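Local atomic coordinates of lysine/ornithine decarboxylase (Vibrio vulnificus, PDB entry 2PLJ), a protein that catalyses the decarboxylation of lysine and ornithine with a pyridoxal phosphate cofactor, yielding cadaverine and putrescine. Residues A[205-210]-A[246-251]; A[146-151]-A[164-169]; A[339-344]-A[379-384]. One frame throughout, in Å; residues are numbered along the deposited sequence.

Contact 1. Residues A[205-210]-A[246-251]; sequences NIRIKG and ALSTLD
G210 and T249 form a single parallel bridge, their CA atoms 4.5 Å apart, where the start of strand 249-251 comes alongside strand 207-212 and T249 points its CB toward the 205-210 segment. The carbonyl of K209 is the focus of the pairing. S248 N binds K209 O at 3.1 Å, a bent bond (137° at the hydrogen) with the donor well off the carbonyl plane. S248 OG lies 3.0 Å from the same K209 O, a position it reaches by sitting between its own backbone N and carbonyl carbon (chi1 74°); which acceptor takes its proton is unsettled. A water stands 2.6 Å from S248 OG, and T249 OG1 donates to S248 OG. The water also accepts from K209 NZ, bridging K209 and S248, and stands in the plane of the R207 guanidinium, at its edge. Both cations form salt bridges with E167 on strand 167-171, R207 NE with E167 OE1 and K209 NZ with E167 OE2. K209 bends only at its last torsion, and its CG rests 3.4 Å from T249 OG1. I208 and L247 run side by side, I208 CG2 meeting L247 CD2 at 3.7 Å. At G210 the chains come close enough for CA to make a CH...O contact with T249 O (3.2 Å). This is one beta-alpha-beta unit of the barrel: strand 167-171 flanks 207-212, strand 286-289 flanks 249-251, and the connecting helix 223-241 covers L247 and L250.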
ATOM      1  N   ASN A 205      34.529  15.685  17.544  1.00 16.43           N
ATOM      2  CA  ASN A 205      34.868  16.503  16.367  1.00 16.63           C
ATOM      3  C   ASN A 205      33.935  16.292  15.162  1.00 16.39           C
ATOM      4  O   ASN A 205      34.389  16.131  14.025  1.00 16.71           O
ATOM      5  CB  ASN A 205      36.335  16.313  15.966  1.00 17.56           C
ATOM      6  CG  ASN A 205      37.278  16.738  17.047  1.00 20.55           C
ATOM      7  OD1 ASN A 205      37.107  17.805  17.648  1.00 25.01           O
ATOM      8  ND2 ASN A 205      38.292  15.919  17.310  1.00 23.08           N
ATOM      9  N   ILE A 206      32.635  16.295  15.442  1.00 15.12           N
ATOM     10  CA  ILE A 206      31.593  16.167  14.397  1.00 15.03           C
ATOM     11  C   ILE A 206      30.869  17.500  14.333  1.00 14.88           C
ATOM     12  O   ILE A 206      30.402  17.990  15.357  1.00 14.72           O
ATOM     13  CB  ILE A 206      30.594  15.017  14.688  1.00 14.35           C
ATOM     14  CG1 ILE A 206      31.331  13.665  14.728  1.00 14.55           C
ATOM     15  CG2 ILE A 206      29.383  15.066  13.677  1.00 16.02           C
ATOM     16  CD1 ILE A 206      30.492  12.508  15.339  1.00 13.85           C
ATOM     17  N   ARG A 207      30.807  18.090  13.136  1.00 15.46           N
ATOM     18  CA  ARG A 207      30.198  19.404  12.940  1.00 16.55           C
ATOM     19  C   ARG A 207      28.677  19.339  13.053  1.00 16.39           C
ATOM     20  O   ARG A 207      28.035  18.479  12.435  1.00 15.40           O
ATOM     21  CB  ARG A 207      30.583  19.965  11.567  1.00 16.79           C
ATOM     22  CG  ARG A 207      29.828  21.252  11.184  1.00 20.47           C
ATOM     23  CD  ARG A 207      30.388  21.937   9.930  1.00 21.08           C
ATOM     24  NE  ARG A 207      29.428  22.917   9.407  1.00 26.50           N
ATOM     25  CZ  ARG A 207      29.262  24.145   9.903  1.00 29.69           C
ATOM     26  NH1 ARG A 207      30.007  24.562  10.926  1.00 30.84           N
ATOM     27  NH2 ARG A 207      28.352  24.958   9.375  1.00 30.82           N
ATOM     28  N   ILE A 208      28.123  20.267  13.827  1.00 16.29           N
ATOM     29  CA  ILE A 208      26.668  20.444  13.886  1.00 16.09           C
ATOM     30  C   ILE A 208      26.297  21.680  13.053  1.00 16.32           C
ATOM     31  O   ILE A 208      26.737  22.810  13.366  1.00 17.08           O
ATOM     32  CB  ILE A 208      26.157  20.586  15.350  1.00 16.53           C
ATOM     33  CG1 ILE A 208      26.515  19.346  16.209  1.00 16.11           C
ATOM     34  CG2 ILE A 208      24.642  20.877  15.359  1.00 15.26           C
ATOM     35  CD1 ILE A 208      26.044  17.998  15.652  1.00 14.46           C
ATOM     36  N   LYS A 209      25.503  21.454  12.007  1.00 16.11           N
ATOM     37  CA  LYS A 209      24.984  22.506  11.127  1.00 16.50           C
ATOM     38  C   LYS A 209      23.898  23.307  11.855  1.00 15.96           C
ATOM     39  O   LYS A 209      23.839  24.521  11.744  1.00 16.25           O
ATOM     40  CB  LYS A 209      24.397  21.896   9.854  1.00 17.19           C
ATOM     41  CG  LYS A 209      24.002  22.940   8.821  1.00 19.33           C
ATOM     42  CD  LYS A 209      23.479  22.301   7.536  1.00 19.27           C
ATOM     43  CE  LYS A 209      23.141  23.373   6.490  1.00 22.54           C
ATOM     44  NZ  LYS A 209      24.399  23.951   5.912  1.00 23.44           N
ATOM     45  N   GLY A 210      23.058  22.628  12.632  1.00 15.19           N
ATOM     46  CA  GLY A 210      21.984  23.339  13.313  1.00 14.69           C
ATOM     47  C   GLY A 210      20.921  22.387  13.830  1.00 14.77           C
ATOM     48  O   GLY A 210      21.226  21.231  14.153  1.00 14.79           O
ATOM     49  N   ALA A 246      28.494  28.085  17.759  1.00 21.35           N
ATOM     50  CA  ALA A 246      27.148  28.611  17.466  1.00 20.38           C
ATOM     51  C   ALA A 246      26.529  27.909  16.267  1.00 19.59           C
ATOM     52  O   ALA A 246      27.229  27.598  15.289  1.00 19.81           O
ATOM     53  CB  ALA A 246      27.202  30.130  17.222  1.00 20.43           C
ATOM     54  N   LEU A 247      25.224  27.652  16.347  1.00 18.06           N
ATOM     55  CA  LEU A 247      24.519  26.922  15.267  1.00 18.27           C
ATOM     56  C   LEU A 247      24.130  27.841  14.122  1.00 18.38           C
ATOM     57  O   LEU A 247      23.656  28.975  14.351  1.00 19.44           O
ATOM     58  CB  LEU A 247      23.289  26.202  15.811  1.00 17.81           C
ATOM     59  CG  LEU A 247      23.553  25.257  16.990  1.00 19.13           C
ATOM     60  CD1 LEU A 247      22.299  24.424  17.271  1.00 21.02           C
ATOM     61  CD2 LEU A 247      24.770  24.359  16.742  1.00 19.96           C
ATOM     62  N   SER A 248      24.335  27.365  12.896  1.00 17.01           N
ATOM     63  CA  SER A 248      24.132  28.220  11.724  1.00 17.17           C
ATOM     64  C   SER A 248      22.742  28.131  11.096  1.00 16.94           C
ATOM     65  O   SER A 248      22.340  29.037  10.359  1.00 17.17           O
ATOM     66  CB  SER A 248      25.199  27.922  10.652  1.00 17.14           C
ATOM     67  OG  SER A 248      24.932  26.688   9.993  1.00 17.74           O
ATOM     68  N   THR A 249      22.012  27.062  11.393  1.00 16.03           N
ATOM     69  CA  THR A 249      20.822  26.698  10.582  1.00 15.51           C
ATOM     70  C   THR A 249      19.649  26.236  11.445  1.00 16.36           C
ATOM     71  O   THR A 249      19.860  25.509  12.420  1.00 15.39           O
ATOM     72  CB  THR A 249      21.194  25.567   9.595  1.00 16.34           C
ATOM     73  OG1 THR A 249      22.375  25.932   8.862  1.00 17.36           O
ATOM     74  CG2 THR A 249      20.046  25.218   8.637  1.00 14.89           C
ATOM     75  N   LEU A 250      18.440  26.687  11.073  1.00 15.23           N
ATOM     76  CA  LEU A 250      17.182  26.130  11.576  1.00 15.74           C
ATOM     77  C   LEU A 250      16.407  25.603  10.396  1.00 15.34           C
ATOM     78  O   LEU A 250      16.164  26.344   9.434  1.00 15.29           O
ATOM     79  CB  LEU A 250      16.339  27.197  12.289  1.00 15.25           C
ATOM     80  CG  LEU A 250      15.042  26.635  12.854  1.00 17.06           C
ATOM     81  CD1 LEU A 250      15.366  25.470  13.832  1.00 17.96           C
ATOM     82  CD2 LEU A 250      14.227  27.741  13.549  1.00 17.03           C
ATOM     83  N   ASP A 251      16.000  24.338  10.478  1.00 15.53           N
ATOM     84  CA  ASP A 251      15.196  23.708   9.422  1.00 15.53           C
ATOM     85  C   ASP A 251      13.813  23.455  10.036  1.00 15.35           C
ATOM     86  O   ASP A 251      13.711  22.671  10.987  1.00 14.55           O
ATOM     87  CB  ASP A 251      15.902  22.400   9.029  1.00 16.88           C
ATOM     88  CG  ASP A 251      15.097  21.524   8.078  1.00 19.09           C
ATOM     89  OD1 ASP A 251      13.894  21.781   7.826  1.00 18.11           O
ATOM     90  OD2 ASP A 251      15.724  20.551   7.592  1.00 20.19           O
TER
HETATM   91  O   HOH W   1      25.207  26.373   7.435  1.00 37.06           O

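Contact 2. Residues A[146-151]-A[164-169]; sequences NVFVVD and DDVELL
N146 and E167 begin the pairing of strands 147-150 and 167-171, a parallel beta-alpha-beta unit of the beta/alpha barrel linked through helix 153-157. The strands stay in register from V147-E167 to V149-L169, and the axes of 147-150 and 167-169 cross at -44°. Four backbone hydrogen bonds join them, from E167 N to N146 O (2.9 Å) through to V150 N to L169 O. From CB of E167, a chi1 of 53° turns CG toward V147 CG2, and the chain then runs extended. CG packs on V147 CG2 at 3.9 Å, and CD lies near the same methyl. At the carboxylate OE2 touches V147 CG2 (3.5 Å), while OE1 and OE2 go on to salt bridges with R207 and K209. On the V147 and E167 face, V147 CG1 also meets L169 CD1. The other face carries F148, whose side chain crosses that of V166 at about a right angle, CE2 3.8 Å from V166 CG1, and packs against helix 134-143; L168 CD2 touches F148 CB. At the N-terminal end of the pair, one water donates both its protons, to N146 OD1 at 2.5 Å and to E167 OE2 at 2.6 Å.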
ATOM      1  N   ASN A 146      26.016  15.926   1.959  1.00 16.31           N
ATOM      2  CA  ASN A 146      26.810  15.856   3.194  1.00 18.00           C
ATOM      3  C   ASN A 146      26.116  16.421   4.441  1.00 17.57           C
ATOM      4  O   ASN A 146      26.760  16.628   5.485  1.00 18.01           O
ATOM      5  CB  ASN A 146      28.178  16.522   2.985  1.00 19.54           C
ATOM      6  CG  ASN A 146      28.069  17.964   2.511  1.00 20.93           C
ATOM      7  OD1 ASN A 146      27.086  18.648   2.775  1.00 23.03           O
ATOM      8  ND2 ASN A 146      29.096  18.433   1.797  1.00 29.21           N
ATOM      9  N   VAL A 147      24.811  16.703   4.318  1.00 16.09           N
ATOM     10  CA  VAL A 147      24.012  17.165   5.445  1.00 15.15           C
ATOM     11  C   VAL A 147      23.077  16.006   5.835  1.00 14.78           C
ATOM     12  O   VAL A 147      22.336  15.470   4.974  1.00 14.34           O
ATOM     13  CB  VAL A 147      23.145  18.413   5.099  1.00 15.94           C
ATOM     14  CG1 VAL A 147      22.278  18.854   6.329  1.00 15.53           C
ATOM     15  CG2 VAL A 147      24.025  19.596   4.641  1.00 15.79           C
ATOM     16  N   PHE A 148      23.110  15.631   7.118  1.00 13.77           N
ATOM     17  CA  PHE A 148      22.313  14.499   7.623  1.00 13.36           C
ATOM     18  C   PHE A 148      21.653  14.924   8.924  1.00 13.65           C
ATOM     19  O   PHE A 148      22.054  15.932   9.522  1.00 13.79           O
ATOM     20  CB  PHE A 148      23.179  13.271   7.889  1.00 13.79           C
ATOM     21  CG  PHE A 148      23.807  12.707   6.643  1.00 14.26           C
ATOM     22  CD1 PHE A 148      23.107  11.762   5.866  1.00 14.42           C
ATOM     23  CD2 PHE A 148      25.071  13.142   6.228  1.00 15.47           C
ATOM     24  CE1 PHE A 148      23.645  11.256   4.688  1.00 14.18           C
ATOM     25  CE2 PHE A 148      25.641  12.636   5.065  1.00 16.10           C
ATOM     26  CZ  PHE A 148      24.935  11.700   4.277  1.00 15.02           C
ATOM     27  N   VAL A 149      20.675  14.131   9.361  1.00 13.56           N
ATOM     28  CA  VAL A 149      19.953  14.424  10.597  1.00 14.20           C
ATOM     29  C   VAL A 149      20.278  13.354  11.629  1.00 14.27           C
ATOM     30  O   VAL A 149      20.373  12.152  11.285  1.00 14.35           O
ATOM     31  CB  VAL A 149      18.403  14.422  10.332  1.00 14.14           C
ATOM     32  CG1 VAL A 149      17.597  14.282  11.666  1.00 15.33           C
ATOM     33  CG2 VAL A 149      17.965  15.647   9.498  1.00 16.20           C
ATOM     34  N   VAL A 150      20.416  13.769  12.886  1.00 13.85           N
ATOM     35  CA  VAL A 150      20.458  12.832  14.007  1.00 14.44           C
ATOM     36  C   VAL A 150      19.482  13.274  15.076  1.00 13.55           C
ATOM     37  O   VAL A 150      19.228  14.470  15.222  1.00 14.43           O
ATOM     38  CB  VAL A 150      21.880  12.664  14.591  1.00 15.22           C
ATOM     39  CG1 VAL A 150      22.826  12.123  13.511  1.00 17.09           C
ATOM     40  CG2 VAL A 150      22.403  13.981  15.196  1.00 14.69           C
ATOM     41  N   ASP A 151      18.941  12.313  15.813  1.00 13.06           N
ATOM     42  CA  ASP A 151      18.123  12.641  16.989  1.00 13.72           C
ATOM     43  C   ASP A 151      18.485  11.810  18.223  1.00 13.66           C
ATOM     44  O   ASP A 151      17.750  11.802  19.232  1.00 14.53           O
ATOM     45  CB  ASP A 151      16.633  12.551  16.633  1.00 14.40           C
ATOM     46  CG  ASP A 151      16.115  11.102  16.523  1.00 14.37           C
ATOM     47  OD1 ASP A 151      16.881  10.128  16.768  1.00 15.80           O
ATOM     48  OD2 ASP A 151      14.914  10.966  16.194  1.00 18.44           O
ATOM     49  N   ASP A 164      35.000  14.090   8.966  1.00 20.00           N
ATOM     50  CA  ASP A 164      35.579  15.070   8.055  1.00 20.00           C
ATOM     51  C   ASP A 164      34.665  15.523   6.937  1.00 20.00           C
ATOM     52  O   ASP A 164      34.934  16.488   6.271  1.00 19.42           O
ATOM     53  CB  ASP A 164      36.844  14.528   7.407  1.00 20.00           C
ATOM     54  CG  ASP A 164      37.986  14.359   8.395  1.00 20.00           C
ATOM     55  OD1 ASP A 164      37.942  14.902   9.478  1.00 20.00           O
ATOM     56  OD2 ASP A 164      38.909  13.648   8.059  1.00 20.00           O
ATOM     57  N   ASP A 165      33.570  14.785   6.747  1.00 20.00           N
ATOM     58  CA  ASP A 165      32.791  14.856   5.522  1.00 20.00           C
ATOM     59  C   ASP A 165      31.380  15.423   5.683  1.00 20.00           C
ATOM     60  O   ASP A 165      30.772  15.778   4.728  1.00 20.93           O
ATOM     61  CB  ASP A 165      32.683  13.498   4.865  1.00 20.00           C
ATOM     62  CG  ASP A 165      34.015  12.874   4.568  1.00 20.00           C
ATOM     63  OD1 ASP A 165      34.927  13.618   4.226  1.00 20.00           O
ATOM     64  OD2 ASP A 165      34.119  11.639   4.701  1.00 20.00           O
ATOM     65  N   VAL A 166      30.884  15.445   6.894  1.00 16.96           N
ATOM     66  CA  VAL A 166      29.471  15.725   7.148  1.00 16.02           C
ATOM     67  C   VAL A 166      29.227  16.956   8.041  1.00 16.27           C
ATOM     68  O   VAL A 166      30.102  17.362   8.827  1.00 15.27           O
ATOM     69  CB  VAL A 166      28.757  14.488   7.806  1.00 16.65           C
ATOM     70  CG1 VAL A 166      28.906  13.223   6.924  1.00 18.01           C
ATOM     71  CG2 VAL A 166      29.252  14.262   9.234  1.00 16.87           C
ATOM     72  N   GLU A 167      28.027  17.528   7.929  1.00 14.95           N
ATOM     73  CA  GLU A 167      27.522  18.430   8.966  1.00 16.23           C
ATOM     74  C   GLU A 167      26.098  17.983   9.297  1.00 14.81           C
ATOM     75  O   GLU A 167      25.355  17.570   8.413  1.00 14.43           O
ATOM     76  CB  GLU A 167      27.559  19.901   8.544  1.00 16.78           C
ATOM     77  CG  GLU A 167      26.863  20.197   7.219  1.00 17.87           C
ATOM     78  CD  GLU A 167      26.958  21.666   6.781  1.00 20.08           C
ATOM     79  OE1 GLU A 167      27.607  22.470   7.483  1.00 24.05           O
ATOM     80  OE2 GLU A 167      26.396  22.003   5.719  1.00 23.98           O
ATOM     81  N   LEU A 168      25.744  18.036  10.574  1.00 13.37           N
ATOM     82  CA  LEU A 168      24.498  17.400  11.032  1.00 13.31           C
ATOM     83  C   LEU A 168      23.453  18.410  11.524  1.00 13.24           C
ATOM     84  O   LEU A 168      23.785  19.414  12.187  1.00 13.87           O
ATOM     85  CB  LEU A 168      24.825  16.438  12.189  1.00 12.80           C
ATOM     86  CG  LEU A 168      25.875  15.350  11.895  1.00 13.36           C
ATOM     87  CD1 LEU A 168      26.067  14.508  13.129  1.00 14.01           C
ATOM     88  CD2 LEU A 168      25.416  14.507  10.693  1.00 14.44           C
ATOM     89  N   LEU A 169      22.189  18.114  11.227  1.00 12.47           N
ATOM     90  CA  LEU A 169      21.056  18.796  11.850  1.00 11.73           C
ATOM     91  C   LEU A 169      20.565  17.904  12.981  1.00 12.56           C
ATOM     92  O   LEU A 169      20.371  16.688  12.776  1.00 14.79           O
ATOM     93  CB  LEU A 169      19.919  19.023  10.838  1.00 12.18           C
ATOM     94  CG  LEU A 169      20.226  20.013   9.706  1.00 12.54           C
ATOM     95  CD1 LEU A 169      19.178  19.881   8.564  1.00 15.25           C
ATOM     96  CD2 LEU A 169      20.308  21.442  10.233  1.00 14.34           C
TER
HETATM   97  O   HOH W   2      26.998  21.085   3.348  1.00 26.52           O

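Contact 3. Residues A[339-344]-A[379-384]; sequences PLTTIK and LVIGRT
I343 CG1 and L379 CG both lie anti to the carbonyl carbon (chi1 -68° and -52°) and the chains continue extended through chi2, which lays the two side chains side by side and presses I343 CD1 to within 3.5 Å of L379 CD1, tighter than usual contact. T341 places CG2, rather than its hydroxyl, against I381 CB at 3.9 Å. At the other end P339 crosses R383 at about a right angle, with P339 CB 4.0 Å from R383 CG. Beneath these side chains lies an antiparallel pair. T341 and I381 form its hydrogen-bonded pair, I381 N to T341 O (2.8 Å) and T341 N to I381 O (2.9 Å), and R383 N adds a bond to P339 O. After T342 the strand turns off: T342 OG1 donates to K344 O in the carbonyl plane, at 2.7 Å, and a water accepts from K344 N and donates to L379 O, linking the two segments. The pair belongs to the beta-barrel domain. Strand 379-382 continues the sheet through strand 300-312, where I381 packs on T301 and V303. L340 and T342 meet strand 369-372 from the face they share with V380, while helix 40-53 covers I343 and L379.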
ATOM      1  N   PRO A 339     -11.752  15.340  -2.837  1.00 15.98           N
ATOM      2  CA  PRO A 339     -12.967  15.719  -3.597  1.00 15.91           C
ATOM      3  C   PRO A 339     -13.075  14.792  -4.807  1.00 15.75           C
ATOM      4  O   PRO A 339     -12.082  14.528  -5.460  1.00 16.62           O
ATOM      5  CB  PRO A 339     -12.699  17.163  -4.046  1.00 16.99           C
ATOM      6  CG  PRO A 339     -11.468  17.628  -3.259  1.00 18.22           C
ATOM      7  CD  PRO A 339     -10.710  16.390  -2.866  1.00 16.46           C
ATOM      8  N   LEU A 340     -14.277  14.305  -5.069  1.00 16.02           N
ATOM      9  CA  LEU A 340     -14.563  13.406  -6.198  1.00 16.28           C
ATOM     10  C   LEU A 340     -15.681  13.999  -7.045  1.00 17.16           C
ATOM     11  O   LEU A 340     -16.636  14.582  -6.517  1.00 17.25           O
ATOM     12  CB  LEU A 340     -14.974  12.017  -5.695  1.00 16.67           C
ATOM     13  CG  LEU A 340     -13.959  11.222  -4.849  1.00 18.01           C
ATOM     14  CD1 LEU A 340     -14.631   9.997  -4.220  1.00 20.10           C
ATOM     15  CD2 LEU A 340     -12.732  10.843  -5.662  1.00 21.07           C
ATOM     16  N   THR A 341     -15.562  13.843  -8.358  1.00 17.22           N
ATOM     17  CA  THR A 341     -16.612  14.293  -9.252  1.00 17.51           C
ATOM     18  C   THR A 341     -16.725  13.340 -10.439  1.00 18.21           C
ATOM     19  O   THR A 341     -15.971  12.351 -10.543  1.00 18.46           O
ATOM     20  CB  THR A 341     -16.408  15.805  -9.655  1.00 17.91           C
ATOM     21  OG1 THR A 341     -17.594  16.320 -10.273  1.00 18.64           O
ATOM     22  CG2 THR A 341     -15.191  16.002 -10.561  1.00 17.81           C
ATOM     23  N   THR A 342     -17.688  13.614 -11.311  1.00 17.56           N
ATOM     24  CA  THR A 342     -17.861  12.828 -12.522  1.00 17.79           C
ATOM     25  C   THR A 342     -17.979  13.808 -13.667  1.00 18.28           C
ATOM     26  O   THR A 342     -18.351  14.967 -13.455  1.00 18.43           O
ATOM     27  CB  THR A 342     -19.147  11.961 -12.437  1.00 17.88           C
ATOM     28  OG1 THR A 342     -20.262  12.799 -12.099  1.00 17.65           O
ATOM     29  CG2 THR A 342     -18.972  10.896 -11.371  1.00 19.35           C
ATOM     30  N   ILE A 343     -17.634  13.363 -14.870  1.00 18.25           N
ATOM     31  CA  ILE A 343     -17.852  14.198 -16.057  1.00 19.21           C
ATOM     32  C   ILE A 343     -19.351  14.341 -16.266  1.00 20.37           C
ATOM     33  O   ILE A 343     -19.843  15.462 -16.439  1.00 20.02           O
ATOM     34  CB  ILE A 343     -17.104  13.670 -17.304  1.00 18.64           C
ATOM     35  CG1 ILE A 343     -15.584  13.827 -17.104  1.00 20.23           C
ATOM     36  CG2 ILE A 343     -17.578  14.411 -18.594  1.00 19.05           C
ATOM     37  CD1 ILE A 343     -14.745  13.071 -18.116  1.00 23.62           C
ATOM     38  N   LYS A 344     -20.063  13.215 -16.188  1.00 21.01           N
ATOM     39  CA  LYS A 344     -21.536  13.209 -16.273  1.00 22.41           C
ATOM     40  C   LYS A 344     -22.145  14.047 -15.159  1.00 22.92           C
ATOM     41  O   LYS A 344     -21.822  13.857 -13.983  1.00 22.85           O
ATOM     42  CB  LYS A 344     -22.077  11.787 -16.198  1.00 22.61           C
ATOM     43  CG  LYS A 344     -21.824  10.991 -17.452  1.00 25.13           C
ATOM     44  CD  LYS A 344     -23.036  10.168 -17.847  1.00 27.34           C
ATOM     45  CE  LYS A 344     -22.795   9.543 -19.203  1.00 27.79           C
ATOM     46  NZ  LYS A 344     -23.268   8.137 -19.236  1.00 28.69           N
ATOM     47  N   LEU A 379     -16.351   8.118 -16.375  1.00 15.23           N
ATOM     48  CA  LEU A 379     -15.176   8.562 -15.585  1.00 15.11           C
ATOM     49  C   LEU A 379     -15.498   9.190 -14.232  1.00 15.80           C
ATOM     50  O   LEU A 379     -16.465   9.968 -14.086  1.00 15.78           O
ATOM     51  CB  LEU A 379     -14.329   9.518 -16.412  1.00 15.80           C
ATOM     52  CG  LEU A 379     -13.924   9.038 -17.807  1.00 15.20           C
ATOM     53  CD1 LEU A 379     -13.019  10.063 -18.486  1.00 17.45           C
ATOM     54  CD2 LEU A 379     -13.261   7.662 -17.740  1.00 18.91           C
ATOM     55  N   VAL A 380     -14.622   8.875 -13.270  1.00 15.35           N
ATOM     56  CA  VAL A 380     -14.664   9.410 -11.922  1.00 16.10           C
ATOM     57  C   VAL A 380     -13.331  10.120 -11.707  1.00 15.01           C
ATOM     58  O   VAL A 380     -12.268   9.541 -11.958  1.00 15.92           O
ATOM     59  CB  VAL A 380     -14.876   8.305 -10.874  1.00 16.73           C
ATOM     60  CG1 VAL A 380     -14.747   8.868  -9.451  1.00 18.67           C
ATOM     61  CG2 VAL A 380     -16.250   7.654 -11.088  1.00 17.51           C
ATOM     62  N   ILE A 381     -13.410  11.365 -11.253  1.00 14.57           N
ATOM     63  CA  ILE A 381     -12.244  12.263 -11.210  1.00 15.42           C
ATOM     64  C   ILE A 381     -11.977  12.584  -9.749  1.00 14.41           C
ATOM     65  O   ILE A 381     -12.916  12.890  -9.007  1.00 13.61           O
ATOM     66  CB  ILE A 381     -12.545  13.591 -11.987  1.00 15.27           C
ATOM     67  CG1 ILE A 381     -13.108  13.362 -13.420  1.00 19.01           C
ATOM     68  CG2 ILE A 381     -11.353  14.553 -11.958  1.00 17.87           C
ATOM     69  CD1 ILE A 381     -12.372  12.315 -14.270  1.00 20.20           C
ATOM     70  N   GLY A 382     -10.719  12.516  -9.340  1.00 14.70           N
ATOM     71  CA  GLY A 382     -10.308  12.898  -7.986  1.00 14.58           C
ATOM     72  C   GLY A 382      -9.400  14.121  -8.032  1.00 16.04           C
ATOM     73  O   GLY A 382      -8.530  14.221  -8.917  1.00 15.60           O
ATOM     74  N   ARG A 383      -9.612  15.068  -7.116  1.00 15.30           N
ATOM     75  CA  ARG A 383      -8.764  16.265  -7.066  1.00 16.02           C
ATOM     76  C   ARG A 383      -7.786  16.204  -5.896  1.00 15.04           C
ATOM     77  O   ARG A 383      -8.034  15.496  -4.904  1.00 15.29           O
ATOM     78  CB  ARG A 383      -9.575  17.570  -6.917  1.00 17.37           C
ATOM     79  CG  ARG A 383     -10.936  17.641  -7.627  1.00 22.01           C
ATOM     80  CD  ARG A 383     -10.824  17.620  -9.131  1.00 28.78           C
ATOM     81  NE  ARG A 383     -10.127  18.772  -9.711  1.00 33.16           N
ATOM     82  CZ  ARG A 383     -10.721  19.883 -10.163  1.00 35.09           C
ATOM     83  NH1 ARG A 383     -12.036  20.054 -10.056  1.00 34.23           N
ATOM     84  NH2 ARG A 383      -9.978  20.853 -10.693  1.00 35.89           N
ATOM     85  N   THR A 384      -6.742  17.041  -5.982  1.00 14.45           N
ATOM     86  CA  THR A 384      -5.725  17.120  -4.929  1.00 15.13           C
ATOM     87  C   THR A 384      -5.114  15.713  -4.724  1.00 14.33           C
ATOM     88  O   THR A 384      -4.880  15.250  -3.594  1.00 13.42           O
ATOM     89  CB  THR A 384      -6.289  17.672  -3.578  1.00 15.95           C
ATOM     90  OG1 THR A 384      -7.353  18.611  -3.838  1.00 19.41           O
ATOM     91  CG2 THR A 384      -5.174  18.352  -2.766  1.00 15.72           C
TER
HETATM   92  O   HOH W   3     -18.569  10.604 -15.723  1.00 23.37           O

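In the fold
Contacts 1 and 2 are consecutive pieces of one parallel barrel, their centres 9 Å apart. Strands 167-171 and 207-212 are neighbours, joined by a probable hydrogen bond from K209 N to L168 O (2.7 Å). A magnesium ion lies near both, about 4 Å from the side chain of N146 and about 5 Å from that of K209. Contact 3 stands apart in the beta-barrel domain, its centre 47 Å from that of contact 1 and 44 Å from that of contact 2. The side chains of V149, T384 and T249 are about 7, 11 and 13 Å from a bound pyridoxal phosphate-putrescine adduct, not necessarily the same copy.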